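PDB 6AQY: gdp-l-fucose synthetase from Naegleria fowleri, which probably makes GDP-L-fucose from GDP-4-keto-6-deoxy-D-mannose, acting as an NADPH-dependent epimerase and reductase. Local coordinates for residues G34-A39 / V188-L193; T130-D135 / N156-A161; L234-Y239 / K301-N306. One frame throughout, in Å; residues are numbered along the deposited sequence.

Overall arrangement
All three interactions belong to one fold, built round the Rossmann-type sheet. Interaction 1 is the most central. It is wholly apolar and sets the helix after the glycine-rich turn against strand 184-194. Interaction 2 lies about 17 Å away, centre to centre, and is partly open at Cys131. It adds a sulfur-aromatic contact to apolar packing. Interaction 3, about 14 Å from interaction 1 between centres, is the polar one, with hydrogen bonds from a glutamine amide to the backbone and a sulfate beside it. Interactions 1 and 3 share the sheet, since strands 184-194 and 234-239 are neighbours. Interactions 1 and 2 touch through Ile189 and Phe133. Interactions 2 and 3 do not touch.

Interaction 1 (G34-A39 / V188-L193); sequences GLFGKA and VIPTNL
Phe36 and Leu193 meet where the first helix of the Rossmann-type fold faces strand 184-194. Gly34 and Gly37 fit the GxGxxG pattern of dinucleotide-binding folds, and Gly34 is the N-cap of helix 35-46. The tight part of the contact is the Phe36 ring. Leu193 CD1 sits over one face in a CH-pi contact, 4.0 Å from the ring centroid. It is displaced toward the CG end, and CG is its nearest ring atom. The Phe36 ring reaches the strand because CG is trans to the backbone N (chi1 -160°). Pro190 CG approaches ring atom CE2 of Phe36 obliquely at 4.0 Å.

The contact to Val188 is looser. Val188 CG2 lies at the ring edge, 4.5 Å from Phe36 CE2. The ring stays buried all the same, since helix 240-253 packs on it through Ala243 and Leu247. The more exposed end is at Leu35, beside the Leu193 backbone. No hydrogen bond crosses between the two segments; the contact is apolar. Leu35 adds a single branch: its CD2 methyl comes to 3.7 Å from Leu193 CB and also lies near the Leu193 carbonyl oxygen.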
ATOM      1  N   GLY A  34      23.899  -1.993  -9.596  1.00 47.96           N
ATOM      2  CA  GLY A  34      23.567  -0.648 -10.019  1.00 41.74           C
ATOM      3  C   GLY A  34      24.497   0.397  -9.418  1.00 43.96           C
ATOM      4  O   GLY A  34      25.539   0.097  -8.829  1.00 43.02           O
ATOM      5  N   LEU A  35      24.093   1.655  -9.563  1.00 47.70           N
ATOM      6  CA  LEU A  35      24.924   2.754  -9.077  1.00 45.21           C
ATOM      7  C   LEU A  35      25.232   2.603  -7.590  1.00 49.43           C
ATOM      8  O   LEU A  35      26.402   2.601  -7.193  1.00 57.27           O
ATOM      9  CB  LEU A  35      24.215   4.074  -9.344  1.00 44.52           C
ATOM     10  CG  LEU A  35      24.672   5.320  -8.597  1.00 51.22           C
ATOM     11  CD1 LEU A  35      26.031   5.759  -9.097  1.00 52.23           C
ATOM     12  CD2 LEU A  35      23.644   6.427  -8.811  1.00 53.53           C
ATOM     13  N   PHE A  36      24.188   2.437  -6.762  1.00 50.03           N
ATOM     14  CA  PHE A  36      24.335   2.369  -5.303  1.00 49.42           C
ATOM     15  C   PHE A  36      25.059   1.090  -4.868  1.00 50.89           C
ATOM     16  O   PHE A  36      25.945   1.129  -4.007  1.00 56.28           O
ATOM     17  CB  PHE A  36      22.949   2.482  -4.650  1.00 47.44           C
ATOM     18  CG  PHE A  36      22.960   2.897  -3.181  1.00 48.16           C
ATOM     19  CD1 PHE A  36      24.136   3.187  -2.521  1.00 50.30           C
ATOM     20  CD2 PHE A  36      21.769   2.991  -2.473  1.00 44.99           C
ATOM     21  CE1 PHE A  36      24.132   3.565  -1.189  1.00 51.02           C
ATOM     22  CE2 PHE A  36      21.755   3.363  -1.158  1.00 45.78           C
ATOM     23  CZ  PHE A  36      22.943   3.647  -0.506  1.00 52.24           C
ATOM     24  N   GLY A  37      24.663  -0.058  -5.425  1.00 48.29           N
ATOM     25  CA  GLY A  37      25.304  -1.319  -5.081  1.00 42.45           C
ATOM     26  C   GLY A  37      26.781  -1.384  -5.431  1.00 47.62           C
ATOM     27  O   GLY A  37      27.585  -1.930  -4.666  1.00 53.13           O
ATOM     28  N   LYS A  38      27.162  -0.858  -6.601  1.00 51.73           N
ATOM     29  CA  LYS A  38      28.582  -0.860  -6.965  1.00 47.16           C
ATOM     30  C   LYS A  38      29.378   0.010  -6.014  1.00 48.30           C
ATOM     31  O   LYS A  38      30.574  -0.230  -5.817  1.00 57.52           O
ATOM     32  CB  LYS A  38      28.826  -0.366  -8.406  1.00 51.47           C
ATOM     33  CG  LYS A  38      28.316  -1.269  -9.546  1.00 50.94           C
ATOM     34  CD  LYS A  38      28.884  -2.661  -9.551  1.00 55.86           C
ATOM     35  CE  LYS A  38      30.239  -2.718 -10.185  1.00 68.17           C
ATOM     36  NZ  LYS A  38      30.674  -4.131 -10.312  1.00 69.81           N
ATOM     37  N   ALA A  39      28.757   1.071  -5.470  1.00 45.51           N
ATOM     38  CA  ALA A  39      29.456   1.903  -4.493  1.00 46.91           C
ATOM     39  C   ALA A  39      29.677   1.146  -3.186  1.00 49.97           C
ATOM     40  O   ALA A  39      30.734   1.279  -2.554  1.00 50.68           O
ATOM     41  CB  ALA A  39      28.695   3.199  -4.245  1.00 42.21           C
ATOM     42  N   VAL A 188      16.763   3.262   4.364  1.00 37.66           N
ATOM     43  CA  VAL A 188      17.425   4.520   4.049  1.00 38.42           C
ATOM     44  C   VAL A 188      16.729   5.161   2.850  1.00 44.47           C
ATOM     45  O   VAL A 188      16.120   4.476   2.018  1.00 46.87           O
ATOM     46  CB  VAL A 188      18.939   4.325   3.779  1.00 39.17           C
ATOM     47  CG1 VAL A 188      19.605   3.698   4.980  1.00 35.04           C
ATOM     48  CG2 VAL A 188      19.181   3.463   2.516  1.00 40.68           C
ATOM     49  N   ILE A 189      16.827   6.489   2.768  1.00 43.05           N
ATOM     50  CA  ILE A 189      16.312   7.277   1.644  1.00 42.95           C
ATOM     51  C   ILE A 189      17.452   8.074   1.022  1.00 44.45           C
ATOM     52  O   ILE A 189      17.733   9.202   1.461  1.00 47.59           O
ATOM     53  CB  ILE A 189      15.195   8.243   2.069  1.00 45.23           C
ATOM     54  CG1 ILE A 189      14.265   7.592   3.083  1.00 44.36           C
ATOM     55  CG2 ILE A 189      14.422   8.735   0.836  1.00 36.78           C
ATOM     56  CD1 ILE A 189      13.224   8.535   3.608  1.00 46.38           C
ATOM     57  N   PRO A 190      18.135   7.541   0.016  1.00 47.80           N
ATOM     58  CA  PRO A 190      19.195   8.308  -0.632  1.00 51.19           C
ATOM     59  C   PRO A 190      18.612   9.341  -1.577  1.00 53.10           C
ATOM     60  O   PRO A 190      17.628   9.083  -2.266  1.00 59.46           O
ATOM     61  CB  PRO A 190      19.983   7.236  -1.385  1.00 52.13           C
ATOM     62  CG  PRO A 190      18.997   6.204  -1.666  1.00 52.59           C
ATOM     63  CD  PRO A 190      18.041   6.176  -0.524  1.00 48.11           C
ATOM     64  N   THR A 191      19.242  10.517  -1.617  1.00 51.62           N
ATOM     65  CA  THR A 191      18.749  11.660  -2.381  1.00 54.01           C
ATOM     66  C   THR A 191      19.762  12.028  -3.450  1.00 56.95           C
ATOM     67  O   THR A 191      20.901  12.389  -3.129  1.00 60.34           O
ATOM     68  CB  THR A 191      18.501  12.871  -1.486  1.00 59.42           C
ATOM     69  OG1 THR A 191      17.610  12.523  -0.412  1.00 64.17           O
ATOM     70  CG2 THR A 191      17.955  14.057  -2.317  1.00 50.54           C
ATOM     71  N   ASN A 192      19.341  11.922  -4.711  1.00 51.71           N
ATOM     72  CA  ASN A 192      20.107  12.335  -5.893  1.00 51.63           C
ATOM     73  C   ASN A 192      21.527  11.766  -5.889  1.00 52.34           C
ATOM     74  O   ASN A 192      22.523  12.484  -5.810  1.00 58.15           O
ATOM     75  CB  ASN A 192      20.190  13.861  -5.994  1.00 54.85           C
ATOM     76  CG  ASN A 192      18.848  14.509  -6.029  1.00 54.43           C
ATOM     77  OD1 ASN A 192      17.968  14.094  -6.770  1.00 60.70           O
ATOM     78  ND2 ASN A 192      18.682  15.550  -5.241  1.00 54.14           N
ATOM     79  N   LEU A 193      21.600  10.453  -6.027  1.00 52.75           N
ATOM     80  CA  LEU A 193      22.901   9.821  -6.120  1.00 52.36           C
ATOM     81  C   LEU A 193      23.498  10.049  -7.509  1.00 55.38           C
ATOM     82  O   LEU A 193      22.786  10.132  -8.517  1.00 58.22           O
ATOM     83  CB  LEU A 193      22.782   8.328  -5.809  1.00 49.42           C
ATOM     84  CG  LEU A 193      22.231   7.942  -4.437  1.00 45.89           C
ATOM     85  CD1 LEU A 193      22.578   6.489  -4.121  1.00 47.89           C
ATOM     86  CD2 LEU A 193      22.729   8.866  -3.329  1.00 45.93           C
TER

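Interaction 2 (T130-D135 / N156-A161); sequences TCVFPD and NAYAYA
Cys131 and Tyr158 make a sulfur-aromatic contact between the loop after strand 123-127 and the first turn of helix 156-178. Cys131 SG lies 5.0 Å from the centroid of the Tyr158 ring. The approach is oblique, 67° off the ring normal. Ring atom CE1 of Tyr158 is the nearest, at 3.9 Å from Cys131 SG. Two torsions bring the groups together. Cys131 SG stands between its own backbone N and carbonyl carbon (chi1 66°). Tyr158 CG is trans to its backbone N (chi1 173°), which carries the ring out to the loop.

The rest of the contact is apolar. Val132 lies against the helix backbone at Ala159, with Val132 CG1 3.7 Å from Ala159 CA. Val132 CB is 4.1 Å from Ala159 CB. The small alanine side chain lets the loop come close, and Val132 CA is 4.4 Å from Ala159 CA. Val132 CG1 also reaches Tyr158 CE1, but more loosely, at 4.3 Å.

No hydrogen bond joins the two segments directly. Just beyond them, Arg163 NE bonds to Val132 O and ties the loop to the next turn of the helix. Tyr158 and Lys162 fit the Tyr-x-x-x-Lys motif of short-chain dehydrogenases; the pattern is consistent with the active-site Tyr-Lys pair of this superfamily, which would place Tyr158 at the active site. Around the contact, Tyr158 packs on Asn105 of helix 98-118, Phe133 turns the other way onto Ile189 of strand 184-194, and Ala157 meets Trp171 of the second subunit.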
ATOM      1  N   THR A 130      13.169   9.570  -2.734  1.00 58.71           N
ATOM      2  CA  THR A 130      12.481  10.806  -2.410  1.00 61.71           C
ATOM      3  C   THR A 130      11.137  10.913  -3.121  1.00 60.46           C
ATOM      4  O   THR A 130      10.218  11.544  -2.594  1.00 60.07           O
ATOM      5  CB  THR A 130      13.412  11.989  -2.699  1.00 70.22           C
ATOM      6  OG1 THR A 130      14.333  12.137  -1.598  1.00 75.32           O
ATOM      7  CG2 THR A 130      12.632  13.274  -2.872  1.00 73.45           C
ATOM      8  N   CYS A 131      10.960  10.241  -4.253  1.00 64.81           N
ATOM      9  CA  CYS A 131       9.745  10.450  -5.029  1.00 70.06           C
ATOM     10  C   CYS A 131       8.517   9.741  -4.459  1.00 62.69           C
ATOM     11  O   CYS A 131       7.446   9.825  -5.058  1.00 67.68           O
ATOM     12  CB  CYS A 131       9.967  10.013  -6.483  1.00 77.28           C
ATOM     13  SG  CYS A 131      10.256   8.247  -6.705  1.00 74.04           S
ATOM     14  N   VAL A 132       8.618   9.074  -3.310  1.00 53.44           N
ATOM     15  CA  VAL A 132       7.458   8.430  -2.699  1.00 42.19           C
ATOM     16  C   VAL A 132       6.813   9.274  -1.601  1.00 48.03           C
ATOM     17  O   VAL A 132       5.823   8.845  -1.007  1.00 46.11           O
ATOM     18  CB  VAL A 132       7.844   7.047  -2.141  1.00 55.18           C
ATOM     19  CG1 VAL A 132       8.636   6.282  -3.191  1.00 64.46           C
ATOM     20  CG2 VAL A 132       8.629   7.158  -0.824  1.00 48.33           C
ATOM     21  N   PHE A 133       7.350  10.453  -1.298  1.00 49.55           N
ATOM     22  CA  PHE A 133       6.757  11.283  -0.271  1.00 42.13           C
ATOM     23  C   PHE A 133       5.470  11.918  -0.788  1.00 39.75           C
ATOM     24  O   PHE A 133       5.237  11.974  -2.000  1.00 44.25           O
ATOM     25  CB  PHE A 133       7.765  12.349   0.178  1.00 40.25           C
ATOM     26  CG  PHE A 133       8.745  11.821   1.183  1.00 51.72           C
ATOM     27  CD1 PHE A 133       9.884  11.172   0.786  1.00 52.83           C
ATOM     28  CD2 PHE A 133       8.467  11.882   2.535  1.00 55.61           C
ATOM     29  CE1 PHE A 133      10.750  10.651   1.718  1.00 53.28           C
ATOM     30  CE2 PHE A 133       9.341  11.360   3.460  1.00 52.97           C
ATOM     31  CZ  PHE A 133      10.473  10.746   3.048  1.00 50.96           C
ATOM     32  N   PRO A 134       4.620  12.413   0.111  1.00 44.38           N
ATOM     33  CA  PRO A 134       3.356  13.006  -0.339  1.00 45.26           C
ATOM     34  C   PRO A 134       3.624  14.156  -1.279  1.00 50.49           C
ATOM     35  O   PRO A 134       4.603  14.888  -1.138  1.00 54.30           O
ATOM     36  CB  PRO A 134       2.694  13.488   0.960  1.00 44.16           C
ATOM     37  CG  PRO A 134       3.242  12.589   2.008  1.00 44.41           C
ATOM     38  CD  PRO A 134       4.671  12.300   1.581  1.00 45.52           C
ATOM     39  N   ASP A 135       2.769  14.254  -2.289  1.00 56.14           N
ATOM     40  CA  ASP A 135       2.871  15.328  -3.263  1.00 54.16           C
ATOM     41  C   ASP A 135       2.678  16.701  -2.619  1.00 55.32           C
ATOM     42  O   ASP A 135       3.433  17.636  -2.897  1.00 56.80           O
ATOM     43  CB  ASP A 135       1.850  15.108  -4.365  1.00 55.05           C
ATOM     44  CG  ASP A 135       1.958  16.151  -5.439  1.00 66.21           C
ATOM     45  OD1 ASP A 135       3.070  16.314  -5.994  1.00 68.80           O
ATOM     46  OD2 ASP A 135       0.946  16.836  -5.685  1.00 69.06           O
ATOM     47  N   ASN A 156       2.854   6.745  -8.900  1.00 46.80           N
ATOM     48  CA  ASN A 156       2.271   6.348  -7.626  1.00 48.76           C
ATOM     49  C   ASN A 156       2.212   4.838  -7.421  1.00 46.68           C
ATOM     50  O   ASN A 156       2.067   4.398  -6.276  1.00 51.44           O
ATOM     51  CB  ASN A 156       0.887   6.980  -7.447  1.00 53.33           C
ATOM     52  CG  ASN A 156      -0.098   6.593  -8.536  1.00 54.55           C
ATOM     53  OD1 ASN A 156       0.202   5.836  -9.476  1.00 51.44           O
ATOM     54  ND2 ASN A 156      -1.285   7.150  -8.426  1.00 46.48           N
ATOM     55  N   ALA A 157       2.297   4.026  -8.477  1.00 44.31           N
ATOM     56  CA  ALA A 157       2.388   2.585  -8.253  1.00 42.31           C
ATOM     57  C   ALA A 157       3.730   2.236  -7.623  1.00 43.92           C
ATOM     58  O   ALA A 157       3.789   1.609  -6.550  1.00 41.01           O
ATOM     59  CB  ALA A 157       2.179   1.827  -9.561  1.00 40.91           C
ATOM     60  N   TYR A 158       4.815   2.727  -8.237  1.00 41.43           N
ATOM     61  CA  TYR A 158       6.139   2.577  -7.648  1.00 39.41           C
ATOM     62  C   TYR A 158       6.195   3.207  -6.254  1.00 40.61           C
ATOM     63  O   TYR A 158       6.773   2.641  -5.324  1.00 44.76           O
ATOM     64  CB  TYR A 158       7.180   3.205  -8.574  1.00 42.27           C
ATOM     65  CG  TYR A 158       8.569   3.253  -8.001  1.00 46.76           C
ATOM     66  CD1 TYR A 158       8.974   4.314  -7.189  1.00 39.69           C
ATOM     67  CD2 TYR A 158       9.483   2.243  -8.276  1.00 49.00           C
ATOM     68  CE1 TYR A 158      10.234   4.367  -6.662  1.00 43.49           C
ATOM     69  CE2 TYR A 158      10.761   2.281  -7.741  1.00 55.22           C
ATOM     70  CZ  TYR A 158      11.131   3.352  -6.926  1.00 58.19           C
ATOM     71  OH  TYR A 158      12.399   3.419  -6.385  1.00 64.54           O
ATOM     72  N   ALA A 159       5.575   4.371  -6.094  1.00 40.89           N
ATOM     73  CA  ALA A 159       5.600   5.064  -4.814  1.00 37.26           C
ATOM     74  C   ALA A 159       4.953   4.228  -3.727  1.00 40.20           C
ATOM     75  O   ALA A 159       5.494   4.104  -2.622  1.00 47.48           O
ATOM     76  CB  ALA A 159       4.895   6.412  -4.936  1.00 31.53           C
ATOM     77  N   TYR A 160       3.759   3.689  -4.008  1.00 38.52           N
ATOM     78  CA  TYR A 160       3.046   2.931  -2.989  1.00 30.62           C
ATOM     79  C   TYR A 160       3.748   1.621  -2.667  1.00 32.25           C
ATOM     80  O   TYR A 160       3.779   1.215  -1.500  1.00 38.35           O
ATOM     81  CB  TYR A 160       1.606   2.689  -3.418  1.00 38.23           C
ATOM     82  CG  TYR A 160       0.674   3.796  -3.015  1.00 43.40           C
ATOM     83  CD1 TYR A 160       0.539   4.171  -1.669  1.00 41.41           C
ATOM     84  CD2 TYR A 160      -0.073   4.477  -3.975  1.00 38.07           C
ATOM     85  CE1 TYR A 160      -0.318   5.200  -1.297  1.00 42.57           C
ATOM     86  CE2 TYR A 160      -0.914   5.495  -3.619  1.00 39.73           C
ATOM     87  CZ  TYR A 160      -1.046   5.856  -2.283  1.00 47.85           C
ATOM     88  OH  TYR A 160      -1.911   6.884  -1.962  1.00 48.70           O
ATOM     89  N   ALA A 161       4.323   0.941  -3.669  1.00 31.74           N
ATOM     90  CA  ALA A 161       5.106  -0.252  -3.338  1.00 38.12           C
ATOM     91  C   ALA A 161       6.217   0.087  -2.359  1.00 36.60           C
ATOM     92  O   ALA A 161       6.472  -0.683  -1.434  1.00 45.28           O
ATOM     93  CB  ALA A 161       5.689  -0.940  -4.570  1.00 26.78           C
TER

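Interaction 3 (L234-Y239 / K301-N306); sequences LRQFLY and KKTSSN. With SO4 (sulfate ion), chain G.
Arg235 and Lys302 reach from the two segments to one sulfate ion. Arg235 starts away from the loop at CB. CG stands anti to the carbonyl carbon, beside the backbone N. The chain then bends at chi2 (-63°), and the guanidinium group swings back toward residues 301-302. Arg235 CD passes 3.6 Å from sulfate O1. Arg235 NE donates to the same O1 at 2.6 Å. Lys302 CB covers one guanidinium face, 4.4 Å from Arg235 CZ. Arg235 NH1 lies on the backbone side and donates to Leu234 O at 2.9 Å, from above the carbonyl plane; Gln299 O is a second acceptor for it. NH2 adds a weak bond to O1. Lys302 NZ holds sulfate O2 at 2.8 Å.

Gln236 makes the direct polar link between the segments. Its amide pairs with the Ser304 backbone much as a peptide group would. Ser304 N donates to Gln236 OE1 at 3.1 Å, on a lone pair in the carbonyl plane. Gln236 NE2 donates to Ser304 O at 3.0 Å, almost straight (171°), and also bonds Val264 O. A water bridges Leu234 O and Lys302 N.

Leu234 CD2 packs on Lys301 CD, while Lys301 NZ forms salt bridges with Glu266 and Glu269. Hydrogen bonds of the buried Gln236 amide thus join residues 301-306 to the 234-239 segment. The like charges of Arg235 and Lys302 are probably eased by the sulfate they share, an ion probably from the crystallisation liquor.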
ATOM      1  N   LEU A 234      17.877  24.327  -7.984  1.00 73.05           N
ATOM      2  CA  LEU A 234      18.855  23.895  -6.989  1.00 74.58           C
ATOM      3  C   LEU A 234      18.519  22.495  -6.474  1.00 74.40           C
ATOM      4  O   LEU A 234      17.367  22.210  -6.125  1.00 70.92           O
ATOM      5  CB  LEU A 234      18.902  24.854  -5.792  1.00 75.65           C
ATOM      6  CG  LEU A 234      19.489  26.266  -5.901  1.00 85.73           C
ATOM      7  CD1 LEU A 234      18.786  27.089  -6.935  1.00 86.34           C
ATOM      8  CD2 LEU A 234      19.390  26.989  -4.568  1.00 90.00           C
ATOM      9  N   ARG A 235      19.534  21.637  -6.376  1.00 67.80           N
ATOM     10  CA  ARG A 235      19.334  20.279  -5.894  1.00 62.23           C
ATOM     11  C   ARG A 235      20.496  19.867  -5.014  1.00 59.86           C
ATOM     12  O   ARG A 235      21.626  20.322  -5.192  1.00 64.95           O
ATOM     13  CB  ARG A 235      19.212  19.290  -7.051  1.00 58.75           C
ATOM     14  CG  ARG A 235      17.997  19.527  -7.918  1.00 64.78           C
ATOM     15  CD  ARG A 235      16.698  19.330  -7.138  1.00 69.65           C
ATOM     16  NE  ARG A 235      15.534  19.340  -8.027  1.00 78.58           N
ATOM     17  CZ  ARG A 235      14.832  20.425  -8.348  1.00 78.20           C
ATOM     18  NH1 ARG A 235      15.157  21.611  -7.851  1.00 76.97           N
ATOM     19  NH2 ARG A 235      13.798  20.322  -9.171  1.00 79.25           N
ATOM     20  N   GLN A 236      20.223  18.926  -4.120  1.00 63.27           N
ATOM     21  CA  GLN A 236      21.249  18.350  -3.253  1.00 65.99           C
ATOM     22  C   GLN A 236      21.701  17.035  -3.866  1.00 59.35           C
ATOM     23  O   GLN A 236      20.889  16.139  -4.090  1.00 55.90           O
ATOM     24  CB  GLN A 236      20.727  18.113  -1.836  1.00 64.66           C
ATOM     25  CG  GLN A 236      20.303  19.354  -1.097  1.00 66.67           C
ATOM     26  CD  GLN A 236      19.172  19.083  -0.138  1.00 67.51           C
ATOM     27  OE1 GLN A 236      18.004  19.108  -0.518  1.00 76.24           O
ATOM     28  NE2 GLN A 236      19.508  18.809   1.110  1.00 62.86           N
ATOM     29  N   PHE A 237      22.983  16.933  -4.161  1.00 58.92           N
ATOM     30  CA  PHE A 237      23.527  15.753  -4.803  1.00 56.81           C
ATOM     31  C   PHE A 237      24.427  15.018  -3.827  1.00 60.92           C
ATOM     32  O   PHE A 237      25.191  15.642  -3.082  1.00 66.42           O
ATOM     33  CB  PHE A 237      24.314  16.108  -6.060  1.00 56.66           C
ATOM     34  CG  PHE A 237      23.488  16.718  -7.134  1.00 55.73           C
ATOM     35  CD1 PHE A 237      22.760  15.918  -7.999  1.00 53.37           C
ATOM     36  CD2 PHE A 237      23.446  18.097  -7.299  1.00 60.00           C
ATOM     37  CE1 PHE A 237      22.002  16.482  -9.018  1.00 53.58           C
ATOM     38  CE2 PHE A 237      22.686  18.668  -8.308  1.00 56.79           C
ATOM     39  CZ  PHE A 237      21.960  17.863  -9.165  1.00 52.99           C
ATOM     40  N   LEU A 238      24.300  13.697  -3.813  1.00 57.82           N
ATOM     41  CA  LEU A 238      25.057  12.835  -2.919  1.00 54.98           C
ATOM     42  C   LEU A 238      25.919  11.914  -3.763  1.00 56.15           C
ATOM     43  O   LEU A 238      25.410  11.198  -4.635  1.00 53.21           O
ATOM     44  CB  LEU A 238      24.126  12.019  -2.024  1.00 60.04           C
ATOM     45  CG  LEU A 238      24.828  11.177  -0.956  1.00 58.24           C
ATOM     46  CD1 LEU A 238      25.673  12.091  -0.082  1.00 56.55           C
ATOM     47  CD2 LEU A 238      23.795  10.413  -0.133  1.00 50.21           C
ATOM     48  N   TYR A 239      27.223  11.975  -3.549  1.00 58.61           N
ATOM     49  CA  TYR A 239      28.124  11.057  -4.226  1.00 56.92           C
ATOM     50  C   TYR A 239      27.810   9.627  -3.792  1.00 56.91           C
ATOM     51  O   TYR A 239      27.580   9.363  -2.608  1.00 57.80           O
ATOM     52  CB  TYR A 239      29.562  11.451  -3.897  1.00 56.23           C
ATOM     53  CG  TYR A 239      30.644  10.762  -4.683  1.00 58.16           C
ATOM     54  CD1 TYR A 239      30.425  10.326  -5.984  1.00 50.06           C
ATOM     55  CD2 TYR A 239      31.920  10.619  -4.145  1.00 59.92           C
ATOM     56  CE1 TYR A 239      31.427   9.718  -6.705  1.00 50.67           C
ATOM     57  CE2 TYR A 239      32.927  10.015  -4.860  1.00 59.72           C
ATOM     58  CZ  TYR A 239      32.672   9.569  -6.137  1.00 57.05           C
ATOM     59  OH  TYR A 239      33.680   8.981  -6.840  1.00 56.87           O
ATOM     60  N   LYS A 301      13.288  24.750  -5.763  1.00 74.67           N
ATOM     61  CA  LYS A 301      13.907  24.033  -4.650  1.00 73.08           C
ATOM     62  C   LYS A 301      13.035  22.868  -4.213  1.00 75.02           C
ATOM     63  O   LYS A 301      11.806  22.966  -4.208  1.00 79.70           O
ATOM     64  CB  LYS A 301      14.141  24.946  -3.441  1.00 75.12           C
ATOM     65  CG  LYS A 301      15.113  26.082  -3.695  1.00 83.39           C
ATOM     66  CD  LYS A 301      16.328  25.997  -2.804  1.00 85.05           C
ATOM     67  CE  LYS A 301      15.930  25.980  -1.340  1.00 85.53           C
ATOM     68  NZ  LYS A 301      17.123  25.930  -0.465  1.00 84.29           N
ATOM     69  N   LYS A 302      13.679  21.754  -3.859  1.00 73.08           N
ATOM     70  CA  LYS A 302      12.986  20.564  -3.391  1.00 74.56           C
ATOM     71  C   LYS A 302      13.847  19.956  -2.275  1.00 74.97           C
ATOM     72  O   LYS A 302      14.418  18.875  -2.379  1.00 80.32           O
ATOM     73  CB  LYS A 302      12.746  19.588  -4.547  1.00 75.02           C
ATOM     74  CG  LYS A 302      11.779  18.465  -4.248  1.00 80.66           C
ATOM     75  CD  LYS A 302      11.778  17.401  -5.346  1.00 85.17           C
ATOM     76  CE  LYS A 302      11.031  17.875  -6.591  1.00 90.51           C
ATOM     77  NZ  LYS A 302      10.513  16.712  -7.380  1.00 92.39           N
ATOM     78  N   THR A 303      13.969  20.678  -1.169  1.00 66.63           N
ATOM     79  CA  THR A 303      14.973  20.348  -0.168  1.00 63.85           C
ATOM     80  C   THR A 303      14.527  19.185   0.705  1.00 59.97           C
ATOM     81  O   THR A 303      13.386  19.157   1.175  1.00 58.72           O
ATOM     82  CB  THR A 303      15.287  21.571   0.697  1.00 71.05           C
ATOM     83  OG1 THR A 303      16.030  22.530  -0.071  1.00 83.60           O
ATOM     84  CG2 THR A 303      16.111  21.169   1.919  1.00 65.04           C
ATOM     85  N   SER A 304      15.417  18.215   0.899  1.00 56.10           N
ATOM     86  CA  SER A 304      15.235  17.164   1.888  1.00 57.82           C
ATOM     87  C   SER A 304      16.178  17.415   3.060  1.00 59.35           C
ATOM     88  O   SER A 304      17.189  18.106   2.929  1.00 59.47           O
ATOM     89  CB  SER A 304      15.465  15.783   1.279  1.00 62.55           C
ATOM     90  OG  SER A 304      16.512  15.847   0.349  1.00 71.58           O
ATOM     91  N   SER A 305      15.842  16.843   4.215  1.00 57.89           N
ATOM     92  CA  SER A 305      16.498  17.165   5.477  1.00 54.82           C
ATOM     93  C   SER A 305      17.452  16.064   5.918  1.00 54.91           C
ATOM     94  O   SER A 305      17.075  14.891   5.989  1.00 53.82           O
ATOM     95  CB  SER A 305      15.464  17.401   6.576  1.00 57.22           C
ATOM     96  OG  SER A 305      16.048  17.211   7.848  1.00 65.21           O
ATOM     97  N   ASN A 306      18.686  16.451   6.227  1.00 54.16           N
ATOM     98  CA  ASN A 306      19.668  15.526   6.760  1.00 53.25           C
ATOM     99  C   ASN A 306      19.804  15.650   8.267  1.00 54.76           C
ATOM    100  O   ASN A 306      20.790  15.169   8.825  1.00 58.51           O
ATOM    101  CB  ASN A 306      21.025  15.739   6.083  1.00 52.72           C
ATOM    102  CG  ASN A 306      21.679  17.042   6.483  1.00 69.86           C
ATOM    103  OD1 ASN A 306      21.028  18.078   6.565  1.00 78.22           O
ATOM    104  ND2 ASN A 306      22.975  16.995   6.746  1.00 77.58           N
TER
HETATM  105  S   SO4 G 401      13.394  16.603  -9.596  1.00150.68           S
HETATM  106  O1  SO4 G 401      14.180  17.167  -8.503  1.00150.37           O
HETATM  107  O2  SO4 G 401      12.073  17.225  -9.609  1.00152.06           O
HETATM  108  O3  SO4 G 401      14.068  16.855 -10.868  1.00150.86           O
HETATM  109  O4  SO4 G 401      13.252  15.164  -9.396  1.00151.43           O
HETATM  110  O   HOH W   1      16.824  21.516  -3.662  1.00 76.82           O